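NEQ011 (Nanoarchaeum equitans Kin4-M, PDB 6GQ8) is a superoxide reductase of the neelaredoxin type that probably reduces superoxide at a mononuclear iron centre. Local coordinates at residues 27-32 and 93-98; 8-13 and 41-46; 35-40 and 74-79; 14-17 and 22-25. All blocks are in the same frame, centred on the assembly; numbering follows the deposited sequence.

Interaction 1 (27-32 and 93-98). With FE (Fe (III) ion), chain E.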
loop_
_atom_site.group_PDB
_atom_site.type_symbol
_atom_site.label_atom_id
_atom_site.label_comp_id
_atom_site.label_asym_id
_atom_site.label_seq_id
_atom_site.Cartn_x
_atom_site.Cartn_y
_atom_site.Cartn_z
ATOM N N ILE A 27 13.106 -1.081 11.346
ATOM C CA ILE A 27 12.420 0.174 11.622
ATOM C C ILE A 27 11.399 -0.098 12.716
ATOM O O ILE A 27 10.574 -1.009 12.584
ATOM C CB ILE A 27 11.730 0.749 10.370
ATOM C CG1 ILE A 27 12.699 0.792 9.186
ATOM C CG2 ILE A 27 11.203 2.146 10.649
ATOM C CD1 ILE A 27 12.013 0.713 7.846
ATOM N N GLU A 28 11.461 0.677 13.796
ATOM C CA GLU A 28 10.530 0.522 14.904
ATOM C C GLU A 28 10.088 1.893 15.387
ATOM O O GLU A 28 10.924 2.772 15.616
ATOM C CB GLU A 28 11.169 -0.268 16.056
ATOM C CG GLU A 28 10.212 -0.589 17.197
ATOM C CD GLU A 28 10.819 -1.513 18.243
ATOM O OE1 GLU A 28 12.038 -1.775 18.181
ATOM O OE2 GLU A 28 10.071 -1.975 19.130
ATOM N N VAL A 29 8.777 2.071 15.538
ATOM C CA VAL A 29 8.204 3.294 16.089
ATOM C C VAL A 29 7.826 3.026 17.539
ATOM O O VAL A 29 7.171 2.020 17.841
ATOM C CB VAL A 29 6.984 3.761 15.278
ATOM C CG1 VAL A 29 6.411 5.039 15.876
ATOM C CG2 VAL A 29 7.364 3.975 13.818
ATOM N N GLY A 30 8.251 3.910 18.434
ATOM C CA GLY A 30 7.970 3.718 19.845
ATOM C C GLY A 30 8.846 2.673 20.495
ATOM O O GLY A 30 8.363 1.890 21.325
ATOM N N LYS A 31 10.132 2.638 20.138
ATOM C CA LYS A 31 11.025 1.598 20.638
ATOM C C LYS A 31 11.177 1.670 22.155
ATOM O O LYS A 31 10.979 0.672 22.857
ATOM C CB LYS A 31 12.381 1.711 19.945
ATOM C CG LYS A 31 13.280 0.512 20.145
ATOM C CD LYS A 31 14.637 0.735 19.506
ATOM C CE LYS A 31 15.528 -0.479 19.687
ATOM N NZ LYS A 31 16.838 -0.296 19.013
ATOM N N GLU A 32 11.521 2.848 22.683
ATOM C CA GLU A 32 11.749 2.992 24.117
ATOM C C GLU A 32 10.485 3.315 24.895
ATOM O O GLU A 32 10.373 2.927 26.064
ATOM C CB GLU A 32 12.812 4.062 24.393
ATOM C CG GLU A 32 12.417 5.492 24.041
ATOM C CD GLU A 32 13.411 6.509 24.570
ATOM O OE1 GLU A 32 14.581 6.131 24.783
ATOM O OE2 GLU A 32 13.051 7.702 24.687
ATOM N N ALA A 93 13.203 7.231 6.886
ATOM C CA ALA A 93 11.997 6.547 7.324
ATOM C C ALA A 93 10.926 7.584 7.614
ATOM O O ALA A 93 11.188 8.578 8.300
ATOM C CB ALA A 93 12.260 5.690 8.564
ATOM N N ILE A 94 9.727 7.349 7.092
ATOM C CA ILE A 94 8.575 8.213 7.312
ATOM C C ILE A 94 7.466 7.345 7.876
ATOM O O ILE A 94 7.080 6.347 7.259
ATOM C CB ILE A 94 8.123 8.905 6.016
ATOM C CG1 ILE A 94 9.234 9.808 5.474
ATOM C CG2 ILE A 94 6.840 9.695 6.248
ATOM C CD1 ILE A 94 8.834 10.593 4.241
ATOM N N SER A 95 6.958 7.719 9.046
ATOM C CA SER A 95 5.904 6.971 9.710
ATOM C C SER A 95 4.700 7.875 9.931
ATOM O O SER A 95 4.831 9.099 10.023
ATOM C CB SER A 95 6.386 6.404 11.049
ATOM O OG SER A 95 6.762 7.450 11.925
ATOM N N TYR A 96 3.523 7.260 10.026
ATOM C CA TYR A 96 2.270 7.993 10.138
ATOM C C TYR A 96 1.495 7.515 11.353
ATOM O O TYR A 96 1.272 6.312 11.520
ATOM C CB TYR A 96 1.411 7.826 8.881
ATOM C CG TYR A 96 0.025 8.427 9.004
ATOM C CD1 TYR A 96 -0.157 9.802 9.014
ATOM C CD2 TYR A 96 -1.099 7.620 9.092
ATOM C CE1 TYR A 96 -1.421 10.359 9.117
ATOM C CE2 TYR A 96 -2.367 8.167 9.199
ATOM C CZ TYR A 96 -2.521 9.539 9.211
ATOM O OH TYR A 96 -3.781 10.090 9.317
ATOM N N CYS A 97 1.095 8.461 12.197
ATOM C CA CYS A 97 0.194 8.209 13.310
ATOM C C CYS A 97 -1.165 8.814 12.987
ATOM O O CYS A 97 -1.244 9.923 12.448
ATOM C CB CYS A 97 0.741 8.798 14.612
ATOM S SG CYS A 97 -0.441 8.812 15.975
ATOM N N THR A 98 -2.231 8.074 13.295
ATOM C CA THR A 98 -3.572 8.496 12.908
ATOM C C THR A 98 -4.034 9.761 13.621
ATOM O O THR A 98 -5.048 10.339 13.215
ATOM C CB THR A 98 -4.576 7.370 13.159
ATOM O OG1 THR A 98 -4.519 6.974 14.534
ATOM C CG2 THR A 98 -4.262 6.173 12.273
HETATM FE FE FE E . 0.314 9.329 18.273
#
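Ile27 and Val29 of strand 22-29 face Ala93 and Ser95 of strand 89-97 in a buried sheet-to-sheet contact within the core of a beta sandwich. No hydrogen bond joins the two segments, and the CA atoms of Val29 and Ser95 stay 7.7 Å apart, a spacing bridged by side chains alone. Every second residue takes part. Ile27 reaches across with its CG2 branch, 4.2 Å from Ala93 CB. One step further along, Val29 CG2 rests 3.8 Å from Ser95 CB. The valine has CG1 anti to its backbone N (chi1 -180°), which leaves CG2 beside that N and turned to the serine. Ser95 OG, held between its own N and carbonyl carbon (chi1 61°), makes a weak hydrogen bond to His10 O, so the buried hydroxyl has a polar partner. Beyond these contacts strand 89-97 ends at the iron, where Cys97 SG binds the metal at 2.5 Å. Pro12 of strand 12-19 packs on Val29, Ala93 and Ser95, while Ile43 of strand 43-52 touches Val29 and Cys97. Ile94 and Tyr96 turn to the other face of their strand, toward strand 101-108 and a second subunit.

Interaction 2 (8-13 and 41-46). With FE (Fe (III) ion), chain E.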
loop_
_atom_site.group_PDB
_atom_site.type_symbol
_atom_site.label_atom_id
_atom_site.label_comp_id
_atom_site.label_asym_id
_atom_site.label_seq_id
_atom_site.Cartn_x
_atom_site.Cartn_y
_atom_site.Cartn_z
ATOM N N PRO A 8 10.145 10.185 21.224
ATOM C CA PRO A 8 10.253 8.765 21.601
ATOM C C PRO A 8 9.056 7.922 21.200
ATOM O O PRO A 8 9.215 6.719 20.953
ATOM C CB PRO A 8 10.411 8.822 23.128
ATOM C CG PRO A 8 10.943 10.192 23.404
ATOM C CD PRO A 8 10.312 11.083 22.379
ATOM N N LYS A 9 7.862 8.508 21.121
ATOM C CA LYS A 9 6.665 7.735 20.814
ATOM C C LYS A 9 6.388 7.634 19.321
ATOM O O LYS A 9 5.742 6.673 18.887
ATOM C CB LYS A 9 5.443 8.338 21.514
ATOM C CG LYS A 9 5.289 7.929 22.972
ATOM C CD LYS A 9 3.986 8.455 23.549
ATOM C CE LYS A 9 3.735 7.915 24.948
ATOM N NZ LYS A 9 2.430 8.379 25.496
ATOM N N HIS A 10 6.853 8.598 18.522
ATOM C CA HIS A 10 6.459 8.689 17.124
ATOM C C HIS A 10 7.604 8.563 16.128
ATOM O O HIS A 10 7.346 8.217 14.971
ATOM C CB HIS A 10 5.741 10.022 16.857
ATOM C CG HIS A 10 4.453 10.183 17.602
ATOM N ND1 HIS A 10 4.358 10.899 18.776
ATOM C CD2 HIS A 10 3.202 9.740 17.331
ATOM C CE1 HIS A 10 3.108 10.880 19.203
ATOM N NE2 HIS A 10 2.385 10.183 18.345
ATOM N N SER A 11 8.844 8.828 16.527
ATOM C CA SER A 11 9.949 8.820 15.572
ATOM C C SER A 11 10.267 7.395 15.132
ATOM O O SER A 11 10.442 6.513 15.979
ATOM C CB SER A 11 11.193 9.471 16.176
ATOM O OG SER A 11 11.011 10.866 16.339
ATOM N N PRO A 12 10.343 7.124 13.824
ATOM C CA PRO A 12 10.726 5.786 13.350
ATOM C C PRO A 12 12.229 5.584 13.463
ATOM O O PRO A 12 13.009 6.162 12.700
ATOM C CB PRO A 12 10.255 5.790 11.889
ATOM C CG PRO A 12 10.296 7.227 11.484
ATOM C CD PRO A 12 9.975 8.029 12.721
ATOM N N ILE A 13 12.642 4.753 14.413
ATOM C CA ILE A 13 14.064 4.532 14.665
ATOM C C ILE A 13 14.600 3.526 13.656
ATOM O O ILE A 13 14.015 2.455 13.458
ATOM C CB ILE A 13 14.290 4.047 16.106
ATOM C CG1 ILE A 13 13.785 5.090 17.104
ATOM C CG2 ILE A 13 15.764 3.746 16.345
ATOM C CD1 ILE A 13 14.374 6.468 16.891
ATOM N N HIS A 41 -6.219 5.366 17.356
ATOM C CA HIS A 41 -4.900 5.955 17.591
ATOM C C HIS A 41 -3.859 4.854 17.445
ATOM O O HIS A 41 -3.729 4.010 18.336
ATOM C CB HIS A 41 -4.825 6.599 18.972
ATOM C CG HIS A 41 -3.562 7.367 19.208
ATOM N ND1 HIS A 41 -3.142 7.749 20.464
ATOM C CD2 HIS A 41 -2.631 7.836 18.343
ATOM C CE1 HIS A 41 -2.003 8.411 20.364
ATOM N NE2 HIS A 41 -1.672 8.480 19.087
ATOM N N HIS A 42 -3.116 4.870 16.338
ATOM C CA HIS A 42 -2.120 3.835 16.096
ATOM C C HIS A 42 -1.144 4.298 15.025
ATOM O O HIS A 42 -1.418 5.229 14.264
ATOM C CB HIS A 42 -2.773 2.512 15.677
ATOM C CG HIS A 42 -3.659 2.626 14.473
ATOM N ND1 HIS A 42 -5.034 2.640 14.557
ATOM C CD2 HIS A 42 -3.363 2.733 13.155
ATOM C CE1 HIS A 42 -5.548 2.748 13.345
ATOM N NE2 HIS A 42 -4.554 2.804 12.475
ATOM N N ILE A 43 0.004 3.628 14.985
ATOM C CA ILE A 43 0.969 3.827 13.911
ATOM C C ILE A 43 0.527 2.954 12.744
ATOM O O ILE A 43 0.471 1.726 12.862
ATOM C CB ILE A 43 2.393 3.468 14.361
ATOM C CG1 ILE A 43 2.772 4.230 15.637
ATOM C CG2 ILE A 43 3.387 3.760 13.241
ATOM C CD1 ILE A 43 2.787 5.733 15.488
ATOM N N GLN A 44 0.200 3.587 11.622
ATOM C CA GLN A 44 -0.433 2.877 10.518
ATOM C C GLN A 44 0.573 2.307 9.526
ATOM O O GLN A 44 0.394 1.182 9.049
ATOM C CB GLN A 44 -1.411 3.805 9.794
ATOM C CG GLN A 44 -2.437 3.084 8.938
ATOM C CD GLN A 44 -3.517 4.020 8.422
ATOM O OE1 GLN A 44 -3.312 4.743 7.446
ATOM N NE2 GLN A 44 -4.670 4.021 9.087
ATOM N N TRP A 45 1.626 3.051 9.197
ATOM C CA TRP A 45 2.552 2.593 8.169
ATOM C C TRP A 45 3.888 3.307 8.312
ATOM O O TRP A 45 4.009 4.316 9.009
ATOM C CB TRP A 45 1.974 2.807 6.764
ATOM C CG TRP A 45 1.519 4.211 6.473
ATOM C CD1 TRP A 45 0.237 4.691 6.544
ATOM C CD2 TRP A 45 2.333 5.311 6.051
ATOM N NE1 TRP A 45 0.209 6.017 6.193
ATOM C CE2 TRP A 45 1.481 6.421 5.879
ATOM C CE3 TRP A 45 3.700 5.462 5.785
ATOM C CZ2 TRP A 45 1.952 7.668 5.469
ATOM C CZ3 TRP A 45 4.166 6.699 5.378
ATOM C CH2 TRP A 45 3.293 7.786 5.225
ATOM N N VAL A 46 4.891 2.761 7.628
ATOM C CA VAL A 46 6.209 3.375 7.520
ATOM C C VAL A 46 6.694 3.229 6.082
ATOM O O VAL A 46 6.600 2.147 5.495
ATOM C CB VAL A 46 7.220 2.755 8.507
ATOM C CG1 VAL A 46 7.198 1.239 8.420
ATOM C CG2 VAL A 46 8.620 3.285 8.238
HETATM FE FE FE E . 0.314 9.329 18.273
#
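The imidazoles of His10 and His41 present their edges to each other across the iron, each NE2 lying near the plane of the opposing ring and the two NE2 atoms 4.5 Å apart. The metal sits between them, 2.2 Å from His10 NE2 and 2.3 Å from His41 NE2, and the angle of about 157° at iron makes this a nearly opposite pair of ligands. Ile43 comes to the His10 ring obliquely, its CD1 4.4 Å from His10 CD2, and lines the protein side of the metal pocket with a methyl group. The His35 ring meets both imidazoles at steep angles. On His10, CG anti to the carbonyl carbon (chi1 -64°) swings the ring from the loop toward the metal. Its ND1, on the far side of the ring from iron, is hydrogen-bonded to Asn7 OD1; together with the iron bond, this second-shell link holds the rotation of the ring, and it is likely to make the imidazole a somewhat more electron-rich ligand. His35 NE2, His100 ND1 and Cys97 SG complete the set of five protein ligands. Four histidines around the metal with a cysteine sulfur in the axial place form the square-pyramidal iron centre characteristic of superoxide reductases.

Interaction 3 (35-40 and 74-79). With FE (Fe (III) ion), chain E.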
loop_
_atom_site.group_PDB
_atom_site.type_symbol
_atom_site.label_atom_id
_atom_site.label_comp_id
_atom_site.label_asym_id
_atom_site.label_seq_id
_atom_site.Cartn_x
_atom_site.Cartn_y
_atom_site.Cartn_z
ATOM N N HIS A 35 4.129 3.231 21.680
ATOM C CA HIS A 35 3.015 4.054 21.235
ATOM C C HIS A 35 1.715 3.260 21.356
ATOM O O HIS A 35 1.711 2.047 21.131
ATOM C CB HIS A 35 3.230 4.496 19.783
ATOM C CG HIS A 35 2.219 5.484 19.284
ATOM N ND1 HIS A 35 1.020 5.103 18.720
ATOM C CD2 HIS A 35 2.241 6.838 19.238
ATOM C CE1 HIS A 35 0.342 6.178 18.361
ATOM N NE2 HIS A 35 1.060 7.245 18.663
ATOM N N PRO A 36 0.611 3.909 21.730
ATOM C CA PRO A 36 -0.673 3.199 21.786
ATOM C C PRO A 36 -1.005 2.553 20.448
ATOM O O PRO A 36 -0.646 3.057 19.382
ATOM C CB PRO A 36 -1.675 4.305 22.139
ATOM C CG PRO A 36 -0.865 5.321 22.873
ATOM C CD PRO A 36 0.510 5.286 22.248
ATOM N N ASN A 37 -1.682 1.402 20.515
ATOM C CA ASN A 37 -2.114 0.663 19.324
ATOM C C ASN A 37 -3.606 0.392 19.486
ATOM O O ASN A 37 -4.014 -0.690 19.913
ATOM C CB ASN A 37 -1.313 -0.623 19.138
ATOM C CG ASN A 37 -1.433 -1.187 17.734
ATOM O OD1 ASN A 37 -2.373 -0.872 17.004
ATOM N ND2 ASN A 37 -0.479 -2.026 17.351
ATOM N N GLU A 38 -4.413 1.380 19.128
ATOM C CA GLU A 38 -5.854 1.385 19.320
ATOM C C GLU A 38 -6.533 1.703 18.001
ATOM O O GLU A 38 -5.910 2.272 17.097
ATOM C CB GLU A 38 -6.246 2.422 20.382
ATOM C CG GLU A 38 -5.506 2.266 21.700
ATOM C CD GLU A 38 -5.571 3.516 22.554
ATOM O OE1 GLU A 38 -6.106 4.540 22.079
ATOM O OE2 GLU A 38 -5.097 3.472 23.709
ATOM N N PRO A 39 -7.819 1.357 17.856
ATOM C CA PRO A 39 -8.502 1.640 16.582
ATOM C C PRO A 39 -8.444 3.102 16.170
ATOM O O PRO A 39 -8.221 3.398 14.988
ATOM C CB PRO A 39 -9.939 1.177 16.855
ATOM C CG PRO A 39 -9.785 0.098 17.877
ATOM C CD PRO A 39 -8.655 0.548 18.763
ATOM N N SER A 40 -8.601 4.027 17.116
ATOM C CA SER A 40 -8.615 5.452 16.818
ATOM C C SER A 40 -7.271 6.131 17.061
ATOM O O SER A 40 -7.191 7.361 16.981
ATOM C CB SER A 40 -9.711 6.155 17.621
ATOM O OG SER A 40 -10.988 5.656 17.265
ATOM N N TYR A 74 -3.175 -7.395 16.928
ATOM C CA TYR A 74 -2.478 -6.117 16.883
ATOM C C TYR A 74 -1.168 -6.273 16.130
ATOM O O TYR A 74 -0.339 -7.107 16.503
ATOM C CB TYR A 74 -2.194 -5.600 18.297
ATOM C CG TYR A 74 -3.427 -5.362 19.128
ATOM C CD1 TYR A 74 -4.018 -4.108 19.183
ATOM C CD2 TYR A 74 -4.001 -6.391 19.866
ATOM C CE1 TYR A 74 -5.143 -3.885 19.949
ATOM C CE2 TYR A 74 -5.131 -6.179 20.630
ATOM C CZ TYR A 74 -5.697 -4.923 20.667
ATOM O OH TYR A 74 -6.821 -4.701 21.425
ATOM N N THR A 75 -0.968 -5.451 15.103
ATOM C CA THR A 75 0.305 -5.405 14.396
ATOM C C THR A 75 1.195 -4.353 15.046
ATOM O O THR A 75 0.829 -3.173 15.107
ATOM C CB THR A 75 0.121 -5.090 12.912
ATOM O OG1 THR A 75 -0.887 -5.944 12.356
ATOM C CG2 THR A 75 1.434 -5.325 12.170
ATOM N N GLU A 76 2.350 -4.786 15.542
ATOM C CA GLU A 76 3.293 -3.866 16.162
ATOM C C GLU A 76 3.973 -3.003 15.104
ATOM O O GLU A 76 4.271 -3.481 14.005
ATOM C CB GLU A 76 4.357 -4.634 16.947
ATOM C CG GLU A 76 3.899 -5.123 18.296
ATOM C CD GLU A 76 3.558 -3.985 19.235
ATOM O OE1 GLU A 76 4.501 -3.352 19.759
ATOM O OE2 GLU A 76 2.354 -3.720 19.441
ATOM N N PRO A 77 4.239 -1.733 15.404
ATOM C CA PRO A 77 4.924 -0.852 14.442
ATOM C C PRO A 77 6.425 -1.123 14.390
ATOM O O PRO A 77 7.252 -0.281 14.752
ATOM C CB PRO A 77 4.593 0.544 14.985
ATOM C CG PRO A 77 4.445 0.343 16.447
ATOM C CD PRO A 77 3.826 -1.015 16.622
ATOM N N LYS A 78 6.781 -2.334 13.962
ATOM C CA LYS A 78 8.172 -2.748 13.834
ATOM C C LYS A 78 8.298 -3.668 12.630
ATOM O O LYS A 78 7.485 -4.580 12.459
ATOM C CB LYS A 78 8.660 -3.464 15.100
ATOM C CG LYS A 78 10.062 -4.046 14.981
ATOM C CD LYS A 78 10.493 -4.751 16.259
ATOM C CE LYS A 78 11.909 -5.294 16.125
ATOM N NZ LYS A 78 12.418 -5.879 17.398
ATOM N N ALA A 79 9.313 -3.434 11.802
ATOM C CA ALA A 79 9.492 -4.248 10.610
ATOM C C ALA A 79 10.968 -4.324 10.260
ATOM O O ALA A 79 11.735 -3.395 10.523
ATOM C CB ALA A 79 8.700 -3.693 9.421
HETATM FE FE FE E . 0.314 9.329 18.273
#
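Asn37, in the loop that carries the iron ligand His35, is laid against strand 74-84 just before the inverse gamma turn centred on Pro77. The side chains of Asn37 and Tyr74 run antiparallel past one another, the amide plane turned 78° from the ring. The phenol ring offers its edge to the loop backbone: Asn37 O lies near the ring plane, 3.4 Å from Tyr74 CE1. With CG anti to the backbone N (chi1 -163°), the asparagine amide extends over the strand and Asn37 ND2 donates to Thr75 O at 2.8 Å. The acceptor lies almost in the amide plane, yet the donor stands well above the carbonyl plane, and the bond is bent. Asn37 OD1 is taken by His68 ND1, so both ends of the amide are gripped. Replacing Asn37 by an alanine removes the amide and is likely to leave Thr75 O and His68 ND1 without these partners and the loop less firmly tied to the strand. Tyr74 and Thr75 also pair with a strand of the fourth subunit, which continues the sheet. Within the loop, His35 NE2 binds iron, while His35 ND1 donates to a lone pair of Pro36 O at 2.7 Å.

Interaction 4 (14-17 and 22-25)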
loop_
_atom_site.group_PDB
_atom_site.type_symbol
_atom_site.label_atom_id
_atom_site.label_comp_id
_atom_site.label_asym_id
_atom_site.label_seq_id
_atom_site.Cartn_x
_atom_site.Cartn_y
_atom_site.Cartn_z
ATOM N N ILE A 14 15.727 3.859 13.030
ATOM C CA ILE A 14 16.340 3.027 12.000
ATOM C C ILE A 14 17.570 2.345 12.583
ATOM O O ILE A 14 18.416 3.002 13.201
ATOM C CB ILE A 14 16.721 3.860 10.762
ATOM C CG1 ILE A 14 15.505 4.614 10.220
ATOM C CG2 ILE A 14 17.326 2.973 9.686
ATOM C CD1 ILE A 14 15.858 5.695 9.225
ATOM N N GLU A 15 17.676 1.034 12.371
ATOM C CA GLU A 15 18.892 0.281 12.656
ATOM C C GLU A 15 19.339 -0.455 11.402
ATOM O O GLU A 15 18.512 -0.986 10.654
ATOM C CB GLU A 15 18.699 -0.720 13.797
ATOM C CG GLU A 15 18.464 -0.084 15.151
ATOM C CD GLU A 15 18.455 -1.103 16.273
ATOM O OE1 GLU A 15 18.486 -2.318 15.977
ATOM O OE2 GLU A 15 18.441 -0.690 17.451
ATOM N N ILE A 16 20.650 -0.483 11.177
ATOM C CA ILE A 16 21.234 -1.025 9.956
ATOM C C ILE A 16 22.257 -2.090 10.324
ATOM O O ILE A 16 23.139 -1.846 11.154
ATOM C CB ILE A 16 21.893 0.078 9.104
ATOM C CG1 ILE A 16 20.881 1.174 8.764
ATOM C CG2 ILE A 16 22.488 -0.510 7.833
ATOM C CD1 ILE A 16 21.510 2.421 8.177
ATOM N N GLU A 17 22.133 -3.269 9.717
ATOM C CA GLU A 17 23.141 -4.319 9.816
ATOM C C GLU A 17 23.458 -4.826 8.420
ATOM O O GLU A 17 22.549 -5.156 7.654
ATOM C CB GLU A 17 22.700 -5.485 10.709
ATOM C CG GLU A 17 22.287 -5.093 12.116
ATOM C CD GLU A 17 22.003 -6.300 12.995
ATOM O OE1 GLU A 17 22.290 -7.437 12.562
ATOM O OE2 GLU A 17 21.509 -6.110 14.126
ATOM N N LEU A 22 23.410 -7.658 1.449
ATOM C CA LEU A 22 22.157 -7.065 1.885
ATOM C C LEU A 22 22.360 -6.161 3.093
ATOM O O LEU A 22 23.150 -6.472 3.990
ATOM C CB LEU A 22 21.153 -8.164 2.235
ATOM C CG LEU A 22 20.616 -8.978 1.058
ATOM C CD1 LEU A 22 19.556 -9.968 1.514
ATOM C CD2 LEU A 22 20.075 -8.056 -0.011
ATOM N N TYR A 23 21.650 -5.037 3.104
ATOM C CA TYR A 23 21.468 -4.258 4.320
ATOM C C TYR A 23 20.216 -4.770 5.019
ATOM O O TYR A 23 19.133 -4.792 4.423
ATOM C CB TYR A 23 21.343 -2.764 4.026
ATOM C CG TYR A 23 22.638 -2.082 3.640
ATOM C CD1 TYR A 23 23.550 -1.683 4.611
ATOM C CD2 TYR A 23 22.942 -1.819 2.310
ATOM C CE1 TYR A 23 24.735 -1.053 4.266
ATOM C CE2 TYR A 23 24.122 -1.190 1.958
ATOM C CZ TYR A 23 25.016 -0.811 2.938
ATOM O OH TYR A 23 26.191 -0.184 2.586
ATOM N N LYS A 24 20.363 -5.183 6.275
ATOM C CA LYS A 24 19.229 -5.591 7.094
ATOM C C LYS A 24 18.778 -4.370 7.883
ATOM O O LYS A 24 19.487 -3.905 8.782
ATOM C CB LYS A 24 19.609 -6.747 8.014
ATOM C CG LYS A 24 18.513 -7.167 8.979
ATOM C CD LYS A 24 19.028 -8.182 9.992
ATOM C CE LYS A 24 17.940 -8.589 10.973
ATOM N NZ LYS A 24 18.455 -9.510 12.021
ATOM N N ILE A 25 17.600 -3.855 7.549
ATOM C CA ILE A 25 17.150 -2.551 8.014
ATOM C C ILE A 25 15.929 -2.769 8.894
ATOM O O ILE A 25 14.867 -3.181 8.409
ATOM C CB ILE A 25 16.831 -1.611 6.843
ATOM C CG1 ILE A 25 18.062 -1.452 5.944
ATOM C CG2 ILE A 25 16.385 -0.254 7.355
ATOM C CD1 ILE A 25 17.749 -0.894 4.569
#
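Glu17 and Lys24 are joined by two backbone hydrogen bonds, the hydrogen-bonded pair of an antiparallel hairpin. Lys24 N gives to Glu17 O at 2.6 Å, a short bond, nearly straight at 165°. The return bond, from Glu17 N to Lys24 O, is 2.9 Å long. The side chains of the same pair extend on one face of the sheet, where Glu17 OE1 and Lys24 NZ are 4.4 Å apart, an attraction beyond salt-bridge range. Glu15, on this face of Glu17 and Lys24, has its salt-bridge partner in Lys31. Next to the pair, Ile16 and Ile25 form a non-hydrogen-bonded one. Here weaker contacts from alpha carbons close the gap: Ile25 CA approaches Glu15 O at 3.4 Å, and Ile16 CA approaches Lys24 O at 3.6 Å. The face of Ile14, Ile16 and Ile25 is largely apolar, with the Tyr23 ring also contacted by Lys18 in a cation-pi pair. Ile16 has CG2 anti to its N, which sends this branch obliquely to the Tyr23 ring, 3.6 Å from Tyr23 CD1. Ile14 and Ile25 run alongside each other, Ile14 CG2 4.1 Å from Ile25 CG2. Leu91 of the other sheet packs on Ile16 and Ile25, and Ala93 on Ile14. The short segments run at 149° to each other and form the beta hairpin at one edge of the three-stranded sheet, whose isoleucines face the five-stranded sheet of the beta sandwich.

Interactions 1, 2 and 3 gather at the iron end of the sandwich, and all three touch the metal; the centres of 1 and 2 are about 2 Å apart, with that of 3 about 8 to 9 Å from both. Interaction 4 lies in the hairpin of strands 12-19 and 22-29, its centre 16 to 22 Å from the others. Along the chain, interaction 2 crosses 1 and 3, interaction 3 is nested inside 1, and interaction 4 is nested inside 2. Strand 22-29 serves both 1 and 4 and is flanked by 12-19 and 74-84, so the three-stranded sheet runs from the hairpin to the site where ligands distant in sequence converge on iron.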